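Long-range contacts in predicted ATPase involved in replication control, Cdc46/Mcm family (Methanopyrus kandleri AV19, PDB 3F8T), which probably binds ATP and single-stranded DNA as an MCM-family homolog of the replicative helicase: residues L57-L62 / G100-F105; V96-L101 / G116-I121; F105-R110 / S120-V125; H151-G156 / L172-V177. The protein carries 2 engineered substitutions. All coordinates share one frame; numbering follows the deposited sequence.

Interaction 1. Residues L57-L62 / G100-F105; sequences LDLREL and GLPHRF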
loop_
_atom_site.group_PDB
_atom_site.type_symbol
_atom_site.label_atom_id
_atom_site.label_comp_id
_atom_site.label_asym_id
_atom_site.label_seq_id
_atom_site.Cartn_x
_atom_site.Cartn_y
_atom_site.Cartn_z
ATOM N N LEU A 57 2.545 30.346 -8.243
ATOM C CA LEU A 57 3.390 30.457 -9.425
ATOM C C LEU A 57 3.417 29.123 -10.145
ATOM O O LEU A 57 3.927 28.151 -9.620
ATOM C CB LEU A 57 4.822 30.900 -9.076
ATOM C CG LEU A 57 5.876 30.871 -10.209
ATOM C CD1 LEU A 57 5.486 31.742 -11.420
ATOM C CD2 LEU A 57 7.232 31.300 -9.681
ATOM N N ASP A 58 2.854 29.097 -11.352
ATOM C CA ASP A 58 2.916 27.917 -12.196
ATOM C C ASP A 58 4.129 28.062 -13.101
ATOM O O ASP A 58 4.143 28.889 -14.035
ATOM C CB ASP A 58 1.631 27.735 -13.013
ATOM C CG ASP A 58 1.570 26.381 -13.701
ATOM O OD1 ASP A 58 2.606 25.952 -14.230
ATOM O OD2 ASP A 58 0.495 25.740 -13.721
ATOM N N LEU A 59 5.147 27.257 -12.802
ATOM C CA LEU A 59 6.440 27.311 -13.477
ATOM C C LEU A 59 6.400 26.998 -14.968
ATOM O O LEU A 59 7.307 27.384 -15.709
ATOM C CB LEU A 59 7.426 26.371 -12.768
ATOM C CG LEU A 59 7.765 26.797 -11.333
ATOM C CD1 LEU A 59 8.586 25.721 -10.618
ATOM C CD2 LEU A 59 8.498 28.146 -11.333
ATOM N N ARG A 60 5.356 26.303 -15.417
ATOM C CA ARG A 60 5.206 26.001 -16.851
ATOM C C ARG A 60 4.875 27.258 -17.636
ATOM O O ARG A 60 4.954 27.260 -18.873
ATOM C CB ARG A 60 4.064 25.025 -17.087
ATOM C CG ARG A 60 4.161 23.725 -16.388
ATOM C CD ARG A 60 2.767 23.495 -15.821
ATOM N NE ARG A 60 2.527 22.152 -15.381
ATOM C CZ ARG A 60 1.672 21.830 -14.417
ATOM N NH1 ARG A 60 0.988 22.764 -13.752
ATOM N NH2 ARG A 60 1.530 20.561 -14.109
ATOM N N GLU A 61 4.472 28.309 -16.923
ATOM C CA GLU A 61 4.115 29.591 -17.543
ATOM C C GLU A 61 5.363 30.432 -17.829
ATOM O O GLU A 61 5.258 31.537 -18.363
ATOM C CB GLU A 61 3.098 30.373 -16.682
ATOM C CG GLU A 61 1.695 29.734 -16.669
ATOM C CD GLU A 61 0.665 30.412 -15.754
ATOM O OE1 GLU A 61 0.949 31.456 -15.127
ATOM O OE2 GLU A 61 -0.473 29.884 -15.671
ATOM N N LEU A 62 6.533 29.880 -17.486
ATOM C CA LEU A 62 7.828 30.526 -17.698
ATOM C C LEU A 62 8.758 29.731 -18.622
ATOM O O LEU A 62 8.600 28.518 -18.789
ATOM C CB LEU A 62 8.543 30.724 -16.353
ATOM C CG LEU A 62 7.857 31.651 -15.349
ATOM C CD1 LEU A 62 8.568 31.633 -14.031
ATOM C CD2 LEU A 62 7.804 33.074 -15.892
ATOM N N GLY A 100 3.795 22.947 -11.252
ATOM C CA GLY A 100 4.476 22.656 -12.504
ATOM C C GLY A 100 5.978 22.559 -12.393
ATOM O O GLY A 100 6.699 23.090 -13.239
ATOM N N LEU A 101 6.454 21.877 -11.350
ATOM C CA LEU A 101 7.877 21.559 -11.200
ATOM C C LEU A 101 8.426 20.872 -12.436
ATOM O O LEU A 101 7.805 19.930 -12.927
ATOM C CB LEU A 101 8.103 20.629 -9.995
ATOM C CG LEU A 101 8.181 21.230 -8.595
ATOM C CD1 LEU A 101 6.896 21.976 -8.248
ATOM C CD2 LEU A 101 8.457 20.124 -7.565
ATOM N N PRO A 102 9.581 21.340 -12.955
ATOM C CA PRO A 102 10.293 20.557 -13.968
ATOM C C PRO A 102 10.535 19.124 -13.481
ATOM O O PRO A 102 10.730 18.885 -12.281
ATOM C CB PRO A 102 11.613 21.306 -14.133
ATOM C CG PRO A 102 11.289 22.713 -13.776
ATOM C CD PRO A 102 10.274 22.608 -12.653
ATOM N N HIS A 103 10.522 18.185 -14.423
ATOM C CA HIS A 103 10.465 16.760 -14.107
ATOM C C HIS A 103 11.582 16.264 -13.185
ATOM O O HIS A 103 11.346 15.400 -12.332
ATOM C CB HIS A 103 10.401 15.926 -15.392
ATOM C CG HIS A 103 10.150 14.470 -15.146
ATOM N ND1 HIS A 103 8.890 13.960 -14.916
ATOM C CD2 HIS A 103 11.000 13.419 -15.069
ATOM C CE1 HIS A 103 8.972 12.655 -14.723
ATOM N NE2 HIS A 103 10.242 12.301 -14.811
ATOM N N ARG A 104 12.777 16.831 -13.334
ATOM C CA ARG A 104 13.937 16.418 -12.537
ATOM C C ARG A 104 13.844 16.793 -11.053
ATOM O O ARG A 104 14.587 16.247 -10.231
ATOM C CB ARG A 104 15.246 16.948 -13.144
ATOM C CG ARG A 104 15.333 18.448 -13.207
ATOM C CD ARG A 104 16.746 18.955 -13.453
ATOM N NE ARG A 104 17.539 19.006 -12.226
ATOM C CZ ARG A 104 18.439 19.948 -11.956
ATOM N NH1 ARG A 104 18.646 20.941 -12.815
ATOM N NH2 ARG A 104 19.120 19.912 -10.814
ATOM N N PHE A 105 12.943 17.716 -10.710
ATOM C CA PHE A 105 12.761 18.130 -9.312
ATOM C C PHE A 105 11.658 17.325 -8.604
ATOM O O PHE A 105 11.389 17.535 -7.412
ATOM C CB PHE A 105 12.467 19.635 -9.211
ATOM C CG PHE A 105 13.575 20.511 -9.746
ATOM C CD1 PHE A 105 13.609 20.864 -11.092
ATOM C CD2 PHE A 105 14.576 20.985 -8.904
ATOM C CE1 PHE A 105 14.644 21.678 -11.595
ATOM C CE2 PHE A 105 15.604 21.795 -9.396
ATOM C CZ PHE A 105 15.628 22.139 -10.747
#
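Arg-60 and Gly-100 meet face to backbone just past the ends of the parallel strands 55-58 and 96-99, where an Asx turn at Asp-58 leads the first chain into a short 3-10 segment. The side-chain polar bonds of this contact lie within 57-62 and shape the surface that Gly-100 meets. Asp-58 OD1 accepts from the backbone N of Arg-60 at 3.0 Å, closing the turn, while OD2 takes NH1 of Arg-60 in a salt bridge that lies in the guanidinium plane but is tilted 28° from that of the carboxylate. With one oxygen on the amide and the other on the side chain, the carboxylate fixes both ends of this arginine. If an alanine stood in place of Asp-58, the Arg-60 amide and NH1 would lose the carboxylate that serves both, and the guanidinium would probably be free to turn over Gly-100. The packing over the guanidinium face is prepared by that grip: the Gly-100 CA sits over the centre of the group, 3.5 Å from Arg-60 CZ, and the arginine chain bends at chi2 (135°) to lie over it. Glycine suits this position because its phi is positive (71°) and because any CB would collide with Arg-60 CD and Asp-58 OD1. The apolar part belongs to Leu-59: its CB rests 3.4 Å from Gly-100 O, and its side chain crosses that of Pro-102 at about a right angle, Leu-59 CD1 lying 4.1 Å from Pro-102 CD.

Interaction 2. Residues V96-L101 / G116-I121; sequences VRFRGL and GALISI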
loop_
_atom_site.group_PDB
_atom_site.type_symbol
_atom_site.label_atom_id
_atom_site.label_comp_id
_atom_site.label_asym_id
_atom_site.label_seq_id
_atom_site.Cartn_x
_atom_site.Cartn_y
_atom_site.Cartn_z
ATOM N N VAL A 96 2.711 31.180 -0.374
ATOM C CA VAL A 96 3.114 31.017 -1.761
ATOM C C VAL A 96 3.155 29.533 -2.101
ATOM O O VAL A 96 3.638 28.712 -1.316
ATOM C CB VAL A 96 4.493 31.695 -2.038
ATOM C CG1 VAL A 96 5.045 31.289 -3.400
ATOM C CG2 VAL A 96 4.362 33.218 -1.951
ATOM N N ARG A 97 2.619 29.194 -3.267
ATOM C CA ARG A 97 2.639 27.824 -3.744
ATOM C C ARG A 97 3.273 27.807 -5.124
ATOM O O ARG A 97 3.160 28.775 -5.886
ATOM C CB ARG A 97 1.220 27.251 -3.807
ATOM C CG ARG A 97 0.488 27.165 -2.449
ATOM C CD ARG A 97 1.098 26.116 -1.503
ATOM N NE ARG A 97 0.345 25.997 -0.254
ATOM C CZ ARG A 97 0.742 26.478 0.925
ATOM N NH1 ARG A 97 1.901 27.111 1.044
ATOM N NH2 ARG A 97 -0.025 26.311 1.998
ATOM N N PHE A 98 3.944 26.711 -5.438
ATOM C CA PHE A 98 4.487 26.523 -6.766
ATOM C C PHE A 98 3.798 25.326 -7.409
ATOM O O PHE A 98 3.548 24.308 -6.752
ATOM C CB PHE A 98 6.003 26.303 -6.718
ATOM C CG PHE A 98 6.776 27.431 -6.078
ATOM C CD1 PHE A 98 6.960 27.473 -4.693
ATOM C CD2 PHE A 98 7.354 28.431 -6.863
ATOM C CE1 PHE A 98 7.695 28.510 -4.091
ATOM C CE2 PHE A 98 8.094 29.471 -6.274
ATOM C CZ PHE A 98 8.257 29.511 -4.888
ATOM N N ARG A 99 3.498 25.460 -8.697
ATOM C CA ARG A 99 2.955 24.363 -9.485
ATOM C C ARG A 99 3.874 24.142 -10.675
ATOM O O ARG A 99 4.648 25.037 -11.055
ATOM C CB ARG A 99 1.533 24.692 -9.967
ATOM C CG ARG A 99 0.573 25.181 -8.871
ATOM C CD ARG A 99 0.191 24.061 -7.892
ATOM N NE ARG A 99 -0.184 24.552 -6.559
ATOM C CZ ARG A 99 -1.411 24.933 -6.194
ATOM N NH1 ARG A 99 -2.419 24.901 -7.059
ATOM N NH2 ARG A 99 -1.634 25.361 -4.951
ATOM N N GLY A 100 3.795 22.947 -11.252
ATOM C CA GLY A 100 4.476 22.656 -12.504
ATOM C C GLY A 100 5.978 22.559 -12.393
ATOM O O GLY A 100 6.699 23.090 -13.239
ATOM N N LEU A 101 6.454 21.877 -11.350
ATOM C CA LEU A 101 7.877 21.559 -11.200
ATOM C C LEU A 101 8.426 20.872 -12.436
ATOM O O LEU A 101 7.805 19.930 -12.927
ATOM C CB LEU A 101 8.103 20.629 -9.995
ATOM C CG LEU A 101 8.181 21.230 -8.595
ATOM C CD1 LEU A 101 6.896 21.976 -8.248
ATOM C CD2 LEU A 101 8.457 20.124 -7.565
ATOM N N GLY A 116 18.242 23.972 -0.614
ATOM C CA GLY A 116 17.812 25.268 -1.145
ATOM C C GLY A 116 16.759 25.212 -2.248
ATOM O O GLY A 116 16.161 26.235 -2.568
ATOM N N ALA A 117 16.525 24.014 -2.789
ATOM C CA ALA A 117 15.682 23.801 -3.969
ATOM C C ALA A 117 14.233 23.418 -3.653
ATOM O O ALA A 117 13.946 22.772 -2.622
ATOM C CB ALA A 117 16.306 22.742 -4.864
ATOM N N LEU A 118 13.335 23.810 -4.560
ATOM C CA LEU A 118 11.961 23.333 -4.571
ATOM C C LEU A 118 11.945 21.948 -5.196
ATOM O O LEU A 118 12.458 21.744 -6.309
ATOM C CB LEU A 118 11.074 24.273 -5.404
ATOM C CG LEU A 118 9.640 23.793 -5.669
ATOM C CD1 LEU A 118 8.806 23.908 -4.403
ATOM C CD2 LEU A 118 9.062 24.633 -6.788
ATOM N N ILE A 119 11.366 20.995 -4.477
ATOM C CA ILE A 119 11.306 19.612 -4.929
ATOM C C ILE A 119 9.989 18.976 -4.491
ATOM O O ILE A 119 9.278 19.535 -3.650
ATOM C CB ILE A 119 12.498 18.754 -4.367
ATOM C CG1 ILE A 119 12.312 18.455 -2.870
ATOM C CG2 ILE A 119 13.855 19.449 -4.640
ATOM C CD1 ILE A 119 13.099 17.274 -2.360
ATOM N N SER A 120 9.679 17.800 -5.046
ATOM C CA SER A 120 8.696 16.931 -4.392
ATOM C C SER A 120 9.353 15.613 -3.997
ATOM O O SER A 120 10.338 15.181 -4.619
ATOM C CB SER A 120 7.448 16.703 -5.257
ATOM O OG SER A 120 7.632 15.648 -6.177
ATOM N N ILE A 121 8.848 15.023 -2.918
ATOM C CA ILE A 121 9.168 13.641 -2.571
ATOM C C ILE A 121 7.879 12.835 -2.586
ATOM O O ILE A 121 6.788 13.397 -2.463
ATOM C CB ILE A 121 9.896 13.514 -1.195
ATOM C CG1 ILE A 121 9.042 14.032 -0.023
ATOM C CG2 ILE A 121 11.249 14.207 -1.264
ATOM C CD1 ILE A 121 9.567 13.629 1.376
#
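The seam between the mainly helical N-terminal region and the OB fold is filled here by Phe-98, Leu-101 and Leu-118. Phe-98 lies on strand 96-99, Leu-101 on the loop that leaves it, and Leu-118 at the start of the long strand 118-130; the segments are joined by apolar side-chain packing, without hydrogen bonds between them. Leu-118 is central to the contact. With CG anti to the backbone N (chi1 172°), its side chain reaches across so that CD2 lands 3.5 Å from Phe-98 CB and 3.7 Å from the ring carbon CG of Phe-98, meeting that ring obliquely. The same methyl also touches Leu-101, at 3.7 Å from its CD1, so a single branch fills the angle between two residues of the other segment. Branched leucine suits such a place because its second methyl, CD1, can lie 4.0 Å from Phe-98 CD1 at the same time. Leu-164 of strand 160-168 packs against both leucines, and Ala-74 touches Leu-118, so barrel strand and helix 74-88 meet at this residue. The other branch of Leu-101 lies mainly against the strand's backbone: its CD2 is 3.6 Å from both Ile-119 C and Ser-120 N.

Interaction 3. Residues F105-R110 / S120-V125; sequences FRRVER and SIEGVV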
loop_
_atom_site.group_PDB
_atom_site.type_symbol
_atom_site.label_atom_id
_atom_site.label_comp_id
_atom_site.label_asym_id
_atom_site.label_seq_id
_atom_site.Cartn_x
_atom_site.Cartn_y
_atom_site.Cartn_z
ATOM N N PHE A 105 12.943 17.716 -10.710
ATOM C CA PHE A 105 12.761 18.130 -9.312
ATOM C C PHE A 105 11.658 17.325 -8.604
ATOM O O PHE A 105 11.389 17.535 -7.412
ATOM C CB PHE A 105 12.467 19.635 -9.211
ATOM C CG PHE A 105 13.575 20.511 -9.746
ATOM C CD1 PHE A 105 13.609 20.864 -11.092
ATOM C CD2 PHE A 105 14.576 20.985 -8.904
ATOM C CE1 PHE A 105 14.644 21.678 -11.595
ATOM C CE2 PHE A 105 15.604 21.795 -9.396
ATOM C CZ PHE A 105 15.628 22.139 -10.747
ATOM N N ARG A 106 11.025 16.413 -9.336
ATOM C CA ARG A 106 9.903 15.624 -8.793
ATOM C C ARG A 106 10.348 14.235 -8.337
ATOM O O ARG A 106 11.213 13.615 -8.966
ATOM C CB ARG A 106 8.782 15.475 -9.827
ATOM C CG ARG A 106 8.202 16.784 -10.342
ATOM C CD ARG A 106 6.884 16.545 -11.062
ATOM N NE ARG A 106 6.583 17.611 -12.015
ATOM C CZ ARG A 106 5.369 17.879 -12.496
ATOM N NH1 ARG A 106 4.314 17.163 -12.104
ATOM N NH2 ARG A 106 5.202 18.877 -13.362
ATOM N N ARG A 107 9.739 13.752 -7.253
ATOM C CA ARG A 107 10.024 12.426 -6.695
ATOM C C ARG A 107 11.518 12.187 -6.500
ATOM O O ARG A 107 12.059 11.169 -6.937
ATOM C CB ARG A 107 9.415 11.332 -7.574
ATOM C CG ARG A 107 7.903 11.413 -7.675
ATOM C CD ARG A 107 7.374 10.461 -8.738
ATOM N NE ARG A 107 5.943 10.662 -8.942
ATOM C CZ ARG A 107 5.412 11.450 -9.877
ATOM N NH1 ARG A 107 6.190 12.118 -10.731
ATOM N NH2 ARG A 107 4.091 11.564 -9.958
ATOM N N VAL A 108 12.166 13.147 -5.850
ATOM C CA VAL A 108 13.602 13.133 -5.608
ATOM C C VAL A 108 13.977 11.984 -4.668
ATOM O O VAL A 108 13.406 11.825 -3.589
ATOM C CB VAL A 108 14.083 14.502 -5.046
ATOM C CG1 VAL A 108 15.467 14.398 -4.439
ATOM C CG2 VAL A 108 14.063 15.563 -6.143
ATOM N N GLU A 109 14.941 11.181 -5.103
ATOM C CA GLU A 109 15.353 10.002 -4.361
ATOM C C GLU A 109 16.414 10.288 -3.300
ATOM O O GLU A 109 16.571 9.503 -2.360
ATOM C CB GLU A 109 15.814 8.915 -5.338
ATOM C CG GLU A 109 14.695 8.429 -6.254
ATOM C CD GLU A 109 15.102 7.252 -7.126
ATOM O OE1 GLU A 109 16.073 6.547 -6.765
ATOM O OE2 GLU A 109 14.441 7.034 -8.168
ATOM N N ARG A 110 17.137 11.402 -3.458
ATOM C CA ARG A 110 18.172 11.835 -2.510
ATOM C C ARG A 110 18.079 13.343 -2.285
ATOM O O ARG A 110 18.486 14.110 -3.142
ATOM C CB ARG A 110 19.583 11.475 -3.019
ATOM C CG ARG A 110 19.918 9.988 -2.992
ATOM C CD ARG A 110 19.739 9.402 -1.596
ATOM N NE ARG A 110 19.653 7.942 -1.635
ATOM C CZ ARG A 110 20.679 7.132 -1.407
ATOM N NH1 ARG A 110 21.871 7.635 -1.107
ATOM N NH2 ARG A 110 20.515 5.819 -1.472
ATOM N N SER A 120 9.679 17.800 -5.046
ATOM C CA SER A 120 8.696 16.931 -4.392
ATOM C C SER A 120 9.353 15.613 -3.997
ATOM O O SER A 120 10.338 15.181 -4.619
ATOM C CB SER A 120 7.448 16.703 -5.257
ATOM O OG SER A 120 7.632 15.648 -6.177
ATOM N N ILE A 121 8.848 15.023 -2.918
ATOM C CA ILE A 121 9.168 13.641 -2.571
ATOM C C ILE A 121 7.879 12.835 -2.586
ATOM O O ILE A 121 6.788 13.397 -2.463
ATOM C CB ILE A 121 9.896 13.514 -1.195
ATOM C CG1 ILE A 121 9.042 14.032 -0.023
ATOM C CG2 ILE A 121 11.249 14.207 -1.264
ATOM C CD1 ILE A 121 9.567 13.629 1.376
ATOM N N GLU A 122 8.006 11.522 -2.738
ATOM C CA GLU A 122 6.859 10.657 -2.639
ATOM C C GLU A 122 7.242 9.387 -1.895
ATOM O O GLU A 122 8.281 8.784 -2.177
ATOM C CB GLU A 122 6.346 10.326 -4.036
ATOM C CG GLU A 122 5.066 9.497 -4.065
ATOM C CD GLU A 122 4.659 9.186 -5.486
ATOM O OE1 GLU A 122 5.362 8.394 -6.138
ATOM O OE2 GLU A 122 3.657 9.756 -5.960
ATOM N N GLY A 123 6.416 9.009 -0.926
ATOM C CA GLY A 123 6.587 7.739 -0.243
ATOM C C GLY A 123 5.650 7.535 0.927
ATOM O O GLY A 123 4.600 8.163 1.002
ATOM N N VAL A 124 6.041 6.645 1.832
ATOM C CA VAL A 124 5.186 6.208 2.951
ATOM C C VAL A 124 5.645 6.874 4.231
ATOM O O VAL A 124 6.840 6.895 4.523
ATOM C CB VAL A 124 5.183 4.646 3.114
ATOM C CG1 VAL A 124 4.368 4.200 4.350
ATOM C CG2 VAL A 124 4.611 3.973 1.853
ATOM N N VAL A 125 4.689 7.443 4.969
ATOM C CA VAL A 125 4.981 8.112 6.226
ATOM C C VAL A 125 5.309 7.065 7.287
ATOM O O VAL A 125 4.492 6.192 7.611
ATOM C CB VAL A 125 3.800 9.031 6.697
ATOM C CG1 VAL A 125 4.161 9.755 7.986
ATOM C CG2 VAL A 125 3.409 10.034 5.601
HETATM O O HOH W 1 10.655 10.821 -3.728
#
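Ser-120 takes hold of the 105-110 loop with all three of its polar atoms. Its N donates to Phe-105 O at 2.9 Å, in the carbonyl plane, and its O accepts from Val-108 N at 3.0 Å. Between these backbone links OG, turned to lie between the backbone N and the carbonyl carbon (chi1 85°), accepts from Arg-107 N in a nearly straight bond of 3.0 Å (170°). A small hydroxyl residue is well placed here, since OG is also hydrogen-bonded to Glu-162 OE2 of the neighbouring strand. The loop bends sharply at Arg-107, which has a positive phi. Ile-121 adds lighter packing, its CG2 lying 4.0 Å from Val-108 O, while its end leads away and the side chain touches Val-146 and Val-148. Glu-122 N donates to a water at 2.9 Å, and this water lies 2.9 Å from Val-108 O, linking the two. The Glu-122 side chain, extended, runs alongside that of Arg-107; OE1 comes to the guanidinium edge in a long salt bridge, 3.7 Å from Arg-107 NE, but its stronger partner is Arg-160 NH1. Strand 118-130 pairs with both 134-140 and 160-168, as the first strand of an OB-fold barrel does, and here its entry is fastened to the chain leading into it.

Interaction 4. Residues H151-G156 / L172-V177; sequences HGHRLG and LDALEV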
loop_
_atom_site.group_PDB
_atom_site.type_symbol
_atom_site.label_atom_id
_atom_site.label_comp_id
_atom_site.label_asym_id
_atom_site.label_seq_id
_atom_site.Cartn_x
_atom_site.Cartn_y
_atom_site.Cartn_z
ATOM N N HIS A 151 4.530 22.359 8.910
ATOM C CA HIS A 151 3.950 23.709 8.786
ATOM C C HIS A 151 2.425 23.680 8.636
ATOM O O HIS A 151 1.864 24.317 7.741
ATOM C CB HIS A 151 4.587 24.468 7.609
ATOM C CG HIS A 151 6.078 24.589 7.704
ATOM N ND1 HIS A 151 6.707 25.286 8.715
ATOM C CD2 HIS A 151 7.064 24.093 6.919
ATOM C CE1 HIS A 151 8.016 25.212 8.548
ATOM N NE2 HIS A 151 8.258 24.495 7.462
ATOM N N GLY A 152 1.751 22.928 9.502
ATOM C CA GLY A 152 0.284 22.882 9.500
ATOM C C GLY A 152 -0.341 21.869 8.563
ATOM O O GLY A 152 -1.553 21.615 8.628
ATOM N N HIS A 153 0.468 21.289 7.676
ATOM C CA HIS A 153 -0.035 20.293 6.733
ATOM C C HIS A 153 -0.194 18.955 7.420
ATOM O O HIS A 153 0.666 18.539 8.194
ATOM C CB HIS A 153 0.875 20.170 5.520
ATOM C CG HIS A 153 0.989 21.433 4.734
ATOM N ND1 HIS A 153 1.991 22.350 4.948
ATOM C CD2 HIS A 153 0.218 21.939 3.742
ATOM C CE1 HIS A 153 1.840 23.367 4.118
ATOM N NE2 HIS A 153 0.770 23.142 3.375
ATOM N N ARG A 154 -1.303 18.286 7.142
ATOM C CA ARG A 154 -1.616 17.057 7.841
ATOM C C ARG A 154 -1.332 15.790 7.029
ATOM O O ARG A 154 -1.389 15.777 5.799
ATOM C CB ARG A 154 -3.060 17.090 8.356
ATOM C CG ARG A 154 -3.193 17.840 9.687
ATOM C CD ARG A 154 -4.602 18.352 9.942
ATOM N NE ARG A 154 -5.605 17.285 9.973
ATOM C CZ ARG A 154 -5.957 16.581 11.054
ATOM N NH1 ARG A 154 -5.391 16.807 12.233
ATOM N NH2 ARG A 154 -6.892 15.637 10.952
ATOM N N LEU A 155 -0.992 14.738 7.758
ATOM C CA LEU A 155 -0.803 13.403 7.212
ATOM C C LEU A 155 -0.640 12.477 8.419
ATOM O O LEU A 155 -0.674 12.949 9.575
ATOM C CB LEU A 155 0.392 13.346 6.230
ATOM C CG LEU A 155 1.694 14.087 6.521
ATOM C CD1 LEU A 155 2.390 13.564 7.789
ATOM C CD2 LEU A 155 2.633 14.018 5.335
ATOM N N GLY A 156 -0.477 11.179 8.180
ATOM C CA GLY A 156 -0.336 10.236 9.291
ATOM C C GLY A 156 0.489 9.015 8.920
ATOM O O GLY A 156 0.681 8.744 7.745
ATOM N N LEU A 172 12.933 18.714 4.570
ATOM C CA LEU A 172 12.014 19.281 3.603
ATOM C C LEU A 172 10.997 20.127 4.346
ATOM O O LEU A 172 10.275 19.616 5.206
ATOM C CB LEU A 172 11.307 18.166 2.806
ATOM C CG LEU A 172 10.389 18.625 1.664
ATOM C CD1 LEU A 172 11.230 19.237 0.537
ATOM C CD2 LEU A 172 9.562 17.479 1.136
ATOM N N ASP A 173 10.960 21.423 4.036
ATOM C CA ASP A 173 9.925 22.300 4.553
ATOM C C ASP A 173 8.713 22.215 3.644
ATOM O O ASP A 173 8.706 22.764 2.549
ATOM C CB ASP A 173 10.428 23.752 4.651
ATOM C CG ASP A 173 11.311 23.968 5.863
ATOM O OD1 ASP A 173 10.796 23.809 6.991
ATOM O OD2 ASP A 173 12.503 24.300 5.695
ATOM N N ALA A 174 7.683 21.531 4.118
ATOM C CA ALA A 174 6.509 21.245 3.317
ATOM C C ALA A 174 5.741 22.514 2.941
ATOM O O ALA A 174 5.497 23.387 3.790
ATOM C CB ALA A 174 5.598 20.236 4.059
ATOM N N LEU A 175 5.381 22.600 1.664
ATOM C CA LEU A 175 4.480 23.636 1.145
ATOM C C LEU A 175 3.084 23.073 0.883
ATOM O O LEU A 175 2.082 23.755 1.077
ATOM C CB LEU A 175 5.037 24.215 -0.158
ATOM C CG LEU A 175 6.302 25.065 -0.030
ATOM C CD1 LEU A 175 6.926 25.250 -1.407
ATOM C CD2 LEU A 175 6.011 26.425 0.633
ATOM N N GLU A 176 3.032 21.830 0.414
ATOM C CA GLU A 176 1.758 21.118 0.261
ATOM C C GLU A 176 1.949 19.606 0.356
ATOM O O GLU A 176 3.037 19.088 0.103
ATOM C CB GLU A 176 0.996 21.486 -1.027
ATOM C CG GLU A 176 1.819 21.829 -2.252
ATOM C CD GLU A 176 0.950 22.329 -3.422
ATOM O OE1 GLU A 176 0.038 21.586 -3.856
ATOM O OE2 GLU A 176 1.181 23.460 -3.916
ATOM N N VAL A 177 0.865 18.924 0.722
ATOM C CA VAL A 177 0.852 17.477 0.926
ATOM C C VAL A 177 -0.323 16.934 0.117
ATOM O O VAL A 177 -1.440 17.441 0.250
ATOM C CB VAL A 177 0.699 17.117 2.430
ATOM C CG1 VAL A 177 0.424 15.616 2.615
ATOM C CG2 VAL A 177 1.944 17.519 3.206
#
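Asp-173 OD1 is gripped by two groups: His-151 NE2 donates to it at 2.7 Å, and Arg-149 NE forms a salt bridge with it. The histidine bond is fairly straight (162°) and stays close to the ring plane, but reaches OD1 on its anti side, 30° out of the carboxylate plane. The nearby arginine would probably help keep the carboxylate ionised. The edge of the same ring also nears Ala-174 O, 3.6 Å from His-151 CD2. His-153 works differently. Its ND1 is hydrogen-bonded to Leu-150 O, which fixes the ring's turn, and one face covers Glu-176 N. An alanine in place of His-153 would keep the CB but would probably leave Leu-150 O without its mate and open a gap over the Glu-176 backbone. Val-177, beta-branched, spreads its two methyls over three residues: CG2 packs 3.7 Å from His-153 CB, while CG1, set anti to the backbone N (chi1 169°), lies 3.7 Å from Arg-154 O and 3.9 Å from Leu-155 CD2, the leucine side chain crossing that of the valine at about a right angle. Leu-155 also reaches Val-128, Ala-137 and Ile-163. The strand turns a corner at Leu-175, where Leu-175 and Glu-176 face Leu-164 in a classic beta bulge. This is the last strand of an OB fold, overlaid by the connection between its third and fourth strands.

Interaction 2 begins on the stretch where interaction 1 ends, and interactions 2 and 3 end on the same strand, as the chain passes from the N-terminal region into the OB fold. Interactions 1 and 2, with centres about 8 Å apart, share Gly-100 and Leu-101 and the two-stranded parallel sheet of 55-58 and 96-99. Interactions 2 and 3, centres about 11 Å apart, both use strand 118-130, while the bond from Arg-106 NE to Leu-101 O ties the loop to both earlier contacts. Interaction 4 comes last, its centre about 13 Å from those of 2 and 3; the Arg-99 to Glu-176 salt bridge joins it to interaction 2. Thus 1 and 2 lie at the junction, 3 and 4 in the barrel.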